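Local coordinates for probable outer membrane protein (Pseudomonas aeruginosa, PDB 3DWO), which is a FadL-family outer-membrane beta barrel that probably carries long-chain fatty acids or other hydrophobic compounds across the outer membrane, at residues D61-Q66 with G421-G426; R133-D138 with T413-R418. All coordinates share one frame; numbering follows the deposited sequence.

How the contacts relate
After two short helices, 10-14 and 29-32, the chain enters strand 44-63, the first strand of the barrel, whose end at 61-66 is one side of contact 1. The chain then passes through residues 133-138, in the loop between strands 110-125 and 138-153. It returns at 413-418, after strand 395-411, and closes contact 2. Residues 421-426 come just after and close contact 1, so contact 2 is nested inside the larger loop. Contact 1 joins the first long strand to the last. Contact 2 joins two loops. The contact centres lie about 9 Å apart, and Leu424 N with Thr413 O and Gly422 O with Asn415 N are probable hydrogen bonds between them.

Contact 1 of 2, residues D61-Q66 with G421-G426; sequences DAYDYQ and GGRLDG
One water is gripped by Asp61 and Tyr63 from 61-66 and by Asp425 from 421-426. It accepts from Tyr63 OH and donates to Asp61 OD2, with 2.5 Å from the water oxygen to each of these atoms. It also donates to Asp425 OD1, 2.6 Å from the water. The water lies in the plane of the Tyr63 ring, at its edge. It bridges two carboxylates whose nearest oxygens, Asp61 OD2 and Asp425 OD1, are 4.6 Å apart, and so probably eases their repulsion. The other oxygen of Asp425 forms a salt bridge with Lys412.

With chi1 at 76° the Arg423 chain leaves between its own backbone N and carbonyl carbon and runs out straight to NE. This brings the guanidinium over the CD1-CE1 side of one Tyr63 ring face, with planes at 26°. Arg423 CZ is 4.3 Å from the ring centroid in an off-centre cation-pi contact. On the other face of the sheet, Ala62 CB meets Leu424 CD2 at 3.8 Å.

The backbones form an antiparallel ladder. Asp61 and Asp425 are a hydrogen-bonded pair, as are Tyr63 and Arg423, and Ala62 with Leu424 is the non-hydrogen-bonded pair between them. The ladder is one end of the seam where strand 44-63 meets strand 423-441, first strand with last, and closes the beta barrel. Beyond it, Tyr65 packs on helix 179-184 and bonds through its hydroxyl to Phe194 O.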
ATOM      1  N   ASP A  61     -18.116  16.260  -7.986  1.00 18.26           N
ATOM      2  CA  ASP A  61     -18.675  16.118  -9.321  1.00 17.26           C
ATOM      3  C   ASP A  61     -17.774  15.330 -10.256  1.00 16.10           C
ATOM      4  O   ASP A  61     -16.612  15.064  -9.947  1.00 13.37           O
ATOM      5  CB  ASP A  61     -18.908  17.505  -9.936  1.00 18.03           C
ATOM      6  CG  ASP A  61     -19.640  18.449  -8.993  1.00 21.96           C
ATOM      7  OD1 ASP A  61     -20.678  18.034  -8.432  1.00 19.62           O
ATOM      8  OD2 ASP A  61     -19.178  19.607  -8.825  1.00 23.25           O
ATOM      9  N   ALA A  62     -18.336  14.981 -11.410  1.00 15.41           N
ATOM     10  CA  ALA A  62     -17.640  14.251 -12.460  1.00 18.15           C
ATOM     11  C   ALA A  62     -18.258  14.737 -13.766  1.00 19.33           C
ATOM     12  O   ALA A  62     -19.468  14.990 -13.829  1.00 19.91           O
ATOM     13  CB  ALA A  62     -17.846  12.749 -12.296  1.00 15.53           C
ATOM     14  N   TYR A  63     -17.429  14.875 -14.798  1.00 18.21           N
ATOM     15  CA  TYR A  63     -17.892  15.352 -16.099  1.00 18.64           C
ATOM     16  C   TYR A  63     -17.395  14.478 -17.238  1.00 18.25           C
ATOM     17  O   TYR A  63     -16.364  13.826 -17.114  1.00 16.44           O
ATOM     18  CB  TYR A  63     -17.395  16.780 -16.349  1.00 18.72           C
ATOM     19  CG  TYR A  63     -17.764  17.772 -15.269  1.00 20.14           C
ATOM     20  CD1 TYR A  63     -16.987  17.905 -14.114  1.00 20.58           C
ATOM     21  CD2 TYR A  63     -18.891  18.585 -15.407  1.00 20.50           C
ATOM     22  CE1 TYR A  63     -17.325  18.835 -13.117  1.00 21.04           C
ATOM     23  CE2 TYR A  63     -19.238  19.510 -14.420  1.00 23.18           C
ATOM     24  CZ  TYR A  63     -18.452  19.631 -13.284  1.00 22.51           C
ATOM     25  OH  TYR A  63     -18.805  20.551 -12.325  1.00 25.93           O
ATOM     26  N   ASP A  64     -18.134  14.466 -18.348  1.00 18.04           N
ATOM     27  CA  ASP A  64     -17.712  13.703 -19.509  1.00 19.56           C
ATOM     28  C   ASP A  64     -16.787  14.621 -20.301  1.00 20.05           C
ATOM     29  O   ASP A  64     -16.551  15.769 -19.905  1.00 19.89           O
ATOM     30  CB  ASP A  64     -18.904  13.253 -20.372  1.00 20.02           C
ATOM     31  CG  ASP A  64     -19.747  14.411 -20.890  1.00 22.92           C
ATOM     32  OD1 ASP A  64     -19.232  15.543 -21.055  1.00 24.12           O
ATOM     33  OD2 ASP A  64     -20.942  14.176 -21.154  1.00 25.61           O
ATOM     34  N   TYR A  65     -16.269  14.128 -21.416  1.00 20.15           N
ATOM     35  CA  TYR A  65     -15.337  14.909 -22.224  1.00 21.61           C
ATOM     36  C   TYR A  65     -15.914  16.204 -22.795  1.00 21.91           C
ATOM     37  O   TYR A  65     -15.162  17.074 -23.231  1.00 21.36           O
ATOM     38  CB  TYR A  65     -14.776  14.038 -23.359  1.00 19.42           C
ATOM     39  CG  TYR A  65     -15.687  13.890 -24.563  1.00 19.86           C
ATOM     40  CD1 TYR A  65     -15.578  14.753 -25.657  1.00 18.27           C
ATOM     41  CD2 TYR A  65     -16.652  12.890 -24.611  1.00 17.63           C
ATOM     42  CE1 TYR A  65     -16.410  14.619 -26.765  1.00 18.54           C
ATOM     43  CE2 TYR A  65     -17.488  12.748 -25.711  1.00 18.59           C
ATOM     44  CZ  TYR A  65     -17.364  13.613 -26.784  1.00 21.70           C
ATOM     45  OH  TYR A  65     -18.194  13.463 -27.878  1.00 23.41           O
ATOM     46  N   GLN A  66     -17.237  16.340 -22.797  1.00 23.47           N
ATOM     47  CA  GLN A  66     -17.862  17.553 -23.327  1.00 24.53           C
ATOM     48  C   GLN A  66     -18.241  18.556 -22.246  1.00 25.05           C
ATOM     49  O   GLN A  66     -18.865  19.571 -22.539  1.00 25.18           O
ATOM     50  CB  GLN A  66     -19.109  17.208 -24.141  1.00 25.49           C
ATOM     51  CG  GLN A  66     -18.822  16.415 -25.396  1.00 29.60           C
ATOM     52  CD  GLN A  66     -20.067  16.132 -26.214  1.00 30.14           C
ATOM     53  OE1 GLN A  66     -20.963  15.411 -25.780  1.00 30.61           O
ATOM     54  NE2 GLN A  66     -20.126  16.703 -27.406  1.00 33.32           N
ATOM     55  N   GLY A 421     -11.531  11.152 -21.859  1.00 24.57           N
ATOM     56  CA  GLY A 421     -11.425  12.596 -21.676  1.00 19.85           C
ATOM     57  C   GLY A 421     -12.250  13.247 -20.573  1.00 21.60           C
ATOM     58  O   GLY A 421     -12.412  14.472 -20.560  1.00 20.23           O
ATOM     59  N   GLY A 422     -12.772  12.458 -19.637  1.00 20.02           N
ATOM     60  CA  GLY A 422     -13.568  13.037 -18.561  1.00 20.53           C
ATOM     61  C   GLY A 422     -12.719  13.632 -17.449  1.00 20.14           C
ATOM     62  O   GLY A 422     -11.491  13.622 -17.522  1.00 21.78           O
ATOM     63  N   ARG A 423     -13.359  14.171 -16.417  1.00 20.67           N
ATOM     64  CA  ARG A 423     -12.606  14.743 -15.308  1.00 20.43           C
ATOM     65  C   ARG A 423     -13.412  14.786 -14.021  1.00 19.08           C
ATOM     66  O   ARG A 423     -14.642  14.850 -14.039  1.00 18.85           O
ATOM     67  CB  ARG A 423     -12.131  16.160 -15.646  1.00 21.29           C
ATOM     68  CG  ARG A 423     -13.198  17.228 -15.577  1.00 24.04           C
ATOM     69  CD  ARG A 423     -12.595  18.603 -15.891  1.00 27.74           C
ATOM     70  NE  ARG A 423     -13.619  19.631 -16.036  1.00 30.16           N
ATOM     71  CZ  ARG A 423     -14.217  20.252 -15.023  1.00 30.27           C
ATOM     72  NH1 ARG A 423     -13.887  19.960 -13.775  1.00 30.07           N
ATOM     73  NH2 ARG A 423     -15.158  21.156 -15.264  1.00 31.82           N
ATOM     74  N   LEU A 424     -12.704  14.759 -12.900  1.00 17.85           N
ATOM     75  CA  LEU A 424     -13.345  14.811 -11.594  1.00 19.45           C
ATOM     76  C   LEU A 424     -13.094  16.172 -10.948  1.00 21.31           C
ATOM     77  O   LEU A 424     -12.112  16.848 -11.251  1.00 20.41           O
ATOM     78  CB  LEU A 424     -12.778  13.717 -10.683  1.00 19.98           C
ATOM     79  CG  LEU A 424     -12.838  12.265 -11.177  1.00 17.63           C
ATOM     80  CD1 LEU A 424     -12.115  11.363 -10.195  1.00 15.80           C
ATOM     81  CD2 LEU A 424     -14.291  11.833 -11.337  1.00 16.59           C
ATOM     82  N   ASP A 425     -13.996  16.571 -10.063  1.00 21.71           N
ATOM     83  CA  ASP A 425     -13.842  17.821  -9.332  1.00 21.80           C
ATOM     84  C   ASP A 425     -14.509  17.608  -7.983  1.00 21.25           C
ATOM     85  O   ASP A 425     -15.708  17.835  -7.834  1.00 19.38           O
ATOM     86  CB  ASP A 425     -14.515  18.983 -10.053  1.00 24.43           C
ATOM     87  CG  ASP A 425     -14.314  20.303  -9.326  1.00 27.93           C
ATOM     88  OD1 ASP A 425     -14.983  21.296  -9.686  1.00 32.17           O
ATOM     89  OD2 ASP A 425     -13.476  20.344  -8.397  1.00 24.85           O
ATOM     90  N   GLY A 426     -13.731  17.143  -7.012  1.00 19.13           N
ATOM     91  CA  GLY A 426     -14.274  16.889  -5.695  1.00 22.07           C
ATOM     92  C   GLY A 426     -13.189  16.578  -4.689  1.00 22.58           C
ATOM     93  O   GLY A 426     -12.035  16.952  -4.878  1.00 20.47           O
TER
HETATM   94  O   HOH W   1     -17.527  20.904 -10.182  1.00 23.32           O

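Contact 2 of 2, residues R133-D138 with T413-R418; sequences RDFAVD and TVNQDR. With C8E ((hydroxyethyloxy)tri(ethyloxy)octane), chain C.
The Asn415 amide lies flat on the Phe135 ring, with the two planes 13° apart. Its ND2 sits 3.3 Å above the ring plane and over the ring centre. CG and OD1 lie nearer the CD2-CE2 side, where Asn415 CG is 3.3 Å from Phe135 CE2.

Thr413 adds a methyl to the same ring, with Thr413 CG2 3.5 Å from Phe135 CD2. At the ring edge, in its plane, lies the carbonyl carbon of Val414. The Phe135 ring is therefore met by three successive residues of the 413-418 loop.

One hydrogen bond across the contact restrains the amide. Asn415 ND2 donates to Asp134 O at 3.0 Å, with an N-H...O angle of 147°. The donor stands well above the carbonyl plane. This carbonyl oxygen also accepts from Gln175 NE2, so two side-chain amides grip it.

Further out, Asp134 OD1 accepts from Asn176 and Thr413 OG1 is bonded to Arg369 O, which ties each residue to its own surroundings. The detergent C8E lies beside the far end of 413-418, where its C4 is 3.6 Å from Arg418 O.

The contact is buried. It joins the loop between strands 110-125 and 138-153 to the loop between strands 395-411 and 423-441. Phe135 and Thr413 also pack on Leu424 of strand 423-441, while Arg133 and Val137 touch strand 158-177.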
ATOM      1  N   ARG A 133     -16.957   6.301 -12.378  1.00 18.25           N
ATOM      2  CA  ARG A 133     -16.651   4.974 -12.926  1.00 18.32           C
ATOM      3  C   ARG A 133     -15.656   4.958 -14.090  1.00 19.03           C
ATOM      4  O   ARG A 133     -14.999   3.935 -14.326  1.00 19.20           O
ATOM      5  CB  ARG A 133     -17.944   4.243 -13.332  1.00 16.93           C
ATOM      6  CG  ARG A 133     -18.758   4.909 -14.435  1.00 15.99           C
ATOM      7  CD  ARG A 133     -20.049   4.138 -14.694  1.00 18.15           C
ATOM      8  NE  ARG A 133     -20.890   4.758 -15.720  1.00 17.82           N
ATOM      9  CZ  ARG A 133     -21.562   5.894 -15.552  1.00 19.50           C
ATOM     10  NH1 ARG A 133     -21.499   6.542 -14.395  1.00 16.51           N
ATOM     11  NH2 ARG A 133     -22.291   6.386 -16.546  1.00 19.85           N
ATOM     12  N   ASP A 134     -15.536   6.067 -14.819  1.00 17.01           N
ATOM     13  CA  ASP A 134     -14.583   6.119 -15.935  1.00 20.81           C
ATOM     14  C   ASP A 134     -13.145   6.204 -15.418  1.00 19.85           C
ATOM     15  O   ASP A 134     -12.199   6.077 -16.187  1.00 21.52           O
ATOM     16  CB  ASP A 134     -14.828   7.332 -16.845  1.00 22.59           C
ATOM     17  CG  ASP A 134     -16.100   7.212 -17.688  1.00 27.85           C
ATOM     18  OD1 ASP A 134     -16.718   6.125 -17.735  1.00 24.66           O
ATOM     19  OD2 ASP A 134     -16.479   8.229 -18.319  1.00 30.91           O
ATOM     20  N   PHE A 135     -12.987   6.429 -14.119  1.00 19.26           N
ATOM     21  CA  PHE A 135     -11.662   6.543 -13.516  1.00 19.60           C
ATOM     22  C   PHE A 135     -11.311   5.359 -12.638  1.00 19.56           C
ATOM     23  O   PHE A 135     -10.140   4.987 -12.533  1.00 19.77           O
ATOM     24  CB  PHE A 135     -11.556   7.819 -12.674  1.00 19.48           C
ATOM     25  CG  PHE A 135     -11.682   9.084 -13.474  1.00 20.13           C
ATOM     26  CD1 PHE A 135     -12.930   9.570 -13.841  1.00 21.95           C
ATOM     27  CD2 PHE A 135     -10.546   9.777 -13.880  1.00 19.82           C
ATOM     28  CE1 PHE A 135     -13.048  10.735 -14.606  1.00 22.39           C
ATOM     29  CE2 PHE A 135     -10.650  10.939 -14.642  1.00 22.42           C
ATOM     30  CZ  PHE A 135     -11.907  11.417 -15.005  1.00 22.35           C
ATOM     31  N   ALA A 136     -12.320   4.774 -11.998  1.00 17.74           N
ATOM     32  CA  ALA A 136     -12.077   3.635 -11.132  1.00 17.16           C
ATOM     33  C   ALA A 136     -13.341   3.005 -10.586  1.00 17.99           C
ATOM     34  O   ALA A 136     -14.348   3.682 -10.340  1.00 17.67           O
ATOM     35  CB  ALA A 136     -11.187   4.047  -9.968  1.00 15.13           C
ATOM     36  N   VAL A 137     -13.279   1.692 -10.416  1.00 16.83           N
ATOM     37  CA  VAL A 137     -14.371   0.941  -9.826  1.00 17.52           C
ATOM     38  C   VAL A 137     -13.692   0.200  -8.677  1.00 17.65           C
ATOM     39  O   VAL A 137     -13.787   0.618  -7.525  1.00 18.04           O
ATOM     40  CB  VAL A 137     -15.011  -0.052 -10.823  1.00 19.65           C
ATOM     41  CG1 VAL A 137     -16.105  -0.863 -10.122  1.00 20.03           C
ATOM     42  CG2 VAL A 137     -15.623   0.714 -11.995  1.00 20.13           C
ATOM     43  N   ASP A 138     -12.968  -0.871  -8.992  1.00 17.43           N
ATOM     44  CA  ASP A 138     -12.267  -1.630  -7.964  1.00 18.07           C
ATOM     45  C   ASP A 138     -10.742  -1.575  -8.077  1.00 20.04           C
ATOM     46  O   ASP A 138     -10.185  -1.573  -9.174  1.00 19.17           O
ATOM     47  CB  ASP A 138     -12.708  -3.093  -7.987  1.00 18.96           C
ATOM     48  CG  ASP A 138     -14.155  -3.264  -7.595  1.00 23.21           C
ATOM     49  OD1 ASP A 138     -14.721  -2.323  -6.993  1.00 24.25           O
ATOM     50  OD2 ASP A 138     -14.725  -4.339  -7.878  1.00 24.18           O
ATOM     51  N   THR A 413      -8.774  14.846 -11.053  1.00 22.77           N
ATOM     52  CA  THR A 413      -8.412  13.896 -12.094  1.00 21.67           C
ATOM     53  C   THR A 413      -8.974  14.165 -13.489  1.00 21.10           C
ATOM     54  O   THR A 413     -10.165  14.411 -13.662  1.00 21.61           O
ATOM     55  CB  THR A 413      -8.829  12.475 -11.681  1.00 22.80           C
ATOM     56  OG1 THR A 413      -8.722  12.348 -10.258  1.00 21.70           O
ATOM     57  CG2 THR A 413      -7.919  11.441 -12.338  1.00 21.07           C
ATOM     58  N   VAL A 414      -8.091  14.111 -14.479  1.00 19.20           N
ATOM     59  CA  VAL A 414      -8.467  14.306 -15.869  1.00 19.89           C
ATOM     60  C   VAL A 414      -8.039  13.034 -16.608  1.00 20.57           C
ATOM     61  O   VAL A 414      -6.918  12.563 -16.428  1.00 20.87           O
ATOM     62  CB  VAL A 414      -7.739  15.538 -16.474  1.00 21.47           C
ATOM     63  CG1 VAL A 414      -7.984  15.621 -17.972  1.00 18.43           C
ATOM     64  CG2 VAL A 414      -8.232  16.820 -15.801  1.00 22.02           C
ATOM     65  N   ASN A 415      -8.935  12.462 -17.409  1.00 20.04           N
ATOM     66  CA  ASN A 415      -8.601  11.256 -18.168  1.00 20.35           C
ATOM     67  C   ASN A 415      -8.024  11.619 -19.534  1.00 19.79           C
ATOM     68  O   ASN A 415      -8.523  12.519 -20.201  1.00 20.17           O
ATOM     69  CB  ASN A 415      -9.840  10.374 -18.387  1.00 18.80           C
ATOM     70  CG  ASN A 415      -9.951   9.244 -17.370  1.00 22.25           C
ATOM     71  OD1 ASN A 415      -8.951   8.841 -16.765  1.00 19.36           O
ATOM     72  ND2 ASN A 415     -11.169   8.711 -17.194  1.00 15.88           N
ATOM     73  N   GLN A 416      -6.979  10.911 -19.949  1.00 17.96           N
ATOM     74  CA  GLN A 416      -6.372  11.148 -21.248  1.00 19.61           C
ATOM     75  C   GLN A 416      -7.383  10.782 -22.345  1.00 20.70           C
ATOM     76  O   GLN A 416      -8.426  10.182 -22.063  1.00 19.52           O
ATOM     77  CB  GLN A 416      -5.109  10.297 -21.390  1.00 17.90           C
ATOM     78  CG  GLN A 416      -5.351   8.813 -21.135  1.00 18.81           C
ATOM     79  CD  GLN A 416      -4.081   8.009 -21.241  1.00 19.49           C
ATOM     80  OE1 GLN A 416      -3.590   7.733 -22.345  1.00 19.17           O
ATOM     81  NE2 GLN A 416      -3.519   7.648 -20.092  1.00 17.65           N
ATOM     82  N   ASP A 417      -7.070  11.130 -23.590  1.00 20.48           N
ATOM     83  CA  ASP A 417      -7.967  10.857 -24.713  1.00 20.70           C
ATOM     84  C   ASP A 417      -8.522   9.426 -24.801  1.00 21.17           C
ATOM     85  O   ASP A 417      -9.737   9.237 -24.822  1.00 19.21           O
ATOM     86  CB  ASP A 417      -7.284  11.193 -26.043  1.00 23.71           C
ATOM     87  CG  ASP A 417      -6.935  12.673 -26.174  1.00 31.11           C
ATOM     88  OD1 ASP A 417      -7.622  13.513 -25.554  1.00 32.19           O
ATOM     89  OD2 ASP A 417      -5.980  12.998 -26.917  1.00 33.86           O
ATOM     90  N   ARG A 418      -7.649   8.420 -24.853  1.00 19.54           N
ATOM     91  CA  ARG A 418      -8.129   7.047 -24.982  1.00 21.59           C
ATOM     92  C   ARG A 418      -8.953   6.527 -23.805  1.00 20.48           C
ATOM     93  O   ARG A 418      -9.584   5.475 -23.907  1.00 19.69           O
ATOM     94  CB  ARG A 418      -6.971   6.086 -25.299  1.00 21.50           C
ATOM     95  CG  ARG A 418      -5.969   5.839 -24.195  1.00 22.70           C
ATOM     96  CD  ARG A 418      -4.896   4.859 -24.684  1.00 21.57           C
ATOM     97  NE  ARG A 418      -4.112   5.410 -25.787  1.00 22.05           N
ATOM     98  CZ  ARG A 418      -3.231   4.716 -26.508  1.00 23.57           C
ATOM     99  NH1 ARG A 418      -3.009   3.433 -26.254  1.00 19.23           N
ATOM    100  NH2 ARG A 418      -2.573   5.306 -27.494  1.00 21.12           N
TER
HETATM  101  C1  C8E C 453      -7.605   0.952 -21.900  1.00 30.17           C
HETATM  102  C2  C8E C 453      -7.576   1.677 -23.159  1.00 28.94           C
HETATM  103  C3  C8E C 453      -8.822   1.614 -23.910  1.00 28.37           C
HETATM  104  C4  C8E C 453      -8.580   2.253 -25.193  1.00 27.65           C
HETATM  105  C5  C8E C 453      -9.878   2.404 -25.885  1.00 28.17           C
HETATM  106  C6  C8E C 453      -9.703   3.142 -27.110  1.00 28.91           C
HETATM  107  C7  C8E C 453     -11.006   2.940 -27.723  1.00 28.97           C
HETATM  108  C8  C8E C 453     -10.979   3.582 -29.043  1.00 30.19           C
HETATM  109  O9  C8E C 453     -12.029   3.709 -29.982  1.00 34.68           O
HETATM  110  C10 C8E C 453     -12.643   2.552 -30.510  1.00 33.99           C
HETATM  111  C11 C8E C 453     -13.661   3.067 -31.472  1.00 37.40           C
HETATM  112  O12 C8E C 453     -14.997   2.753 -31.062  1.00 42.54           O
HETATM  113  C13 C8E C 453     -16.017   3.423 -31.842  1.00 46.98           C
HETATM  114  C14 C8E C 453     -17.559   3.262 -31.692  1.00 52.83           C
HETATM  115  O15 C8E C 453     -18.390   2.605 -30.684  1.00 54.32           O
HETATM  116  C16 C8E C 453     -18.630   1.234 -31.044  1.00 54.57           C
HETATM  117  C17 C8E C 453     -19.885   0.992 -31.900  1.00 53.90           C
HETATM  118  O18 C8E C 453     -20.002  -0.105 -32.832  1.00 53.07           O
HETATM  119  C19 C8E C 453     -19.543   0.245 -34.165  1.00 53.49           C
HETATM  120  C20 C8E C 453     -19.168  -0.815 -35.264  1.00 53.75           C
HETATM  121  O21 C8E C 453     -18.330  -0.399 -36.349  1.00 54.93           O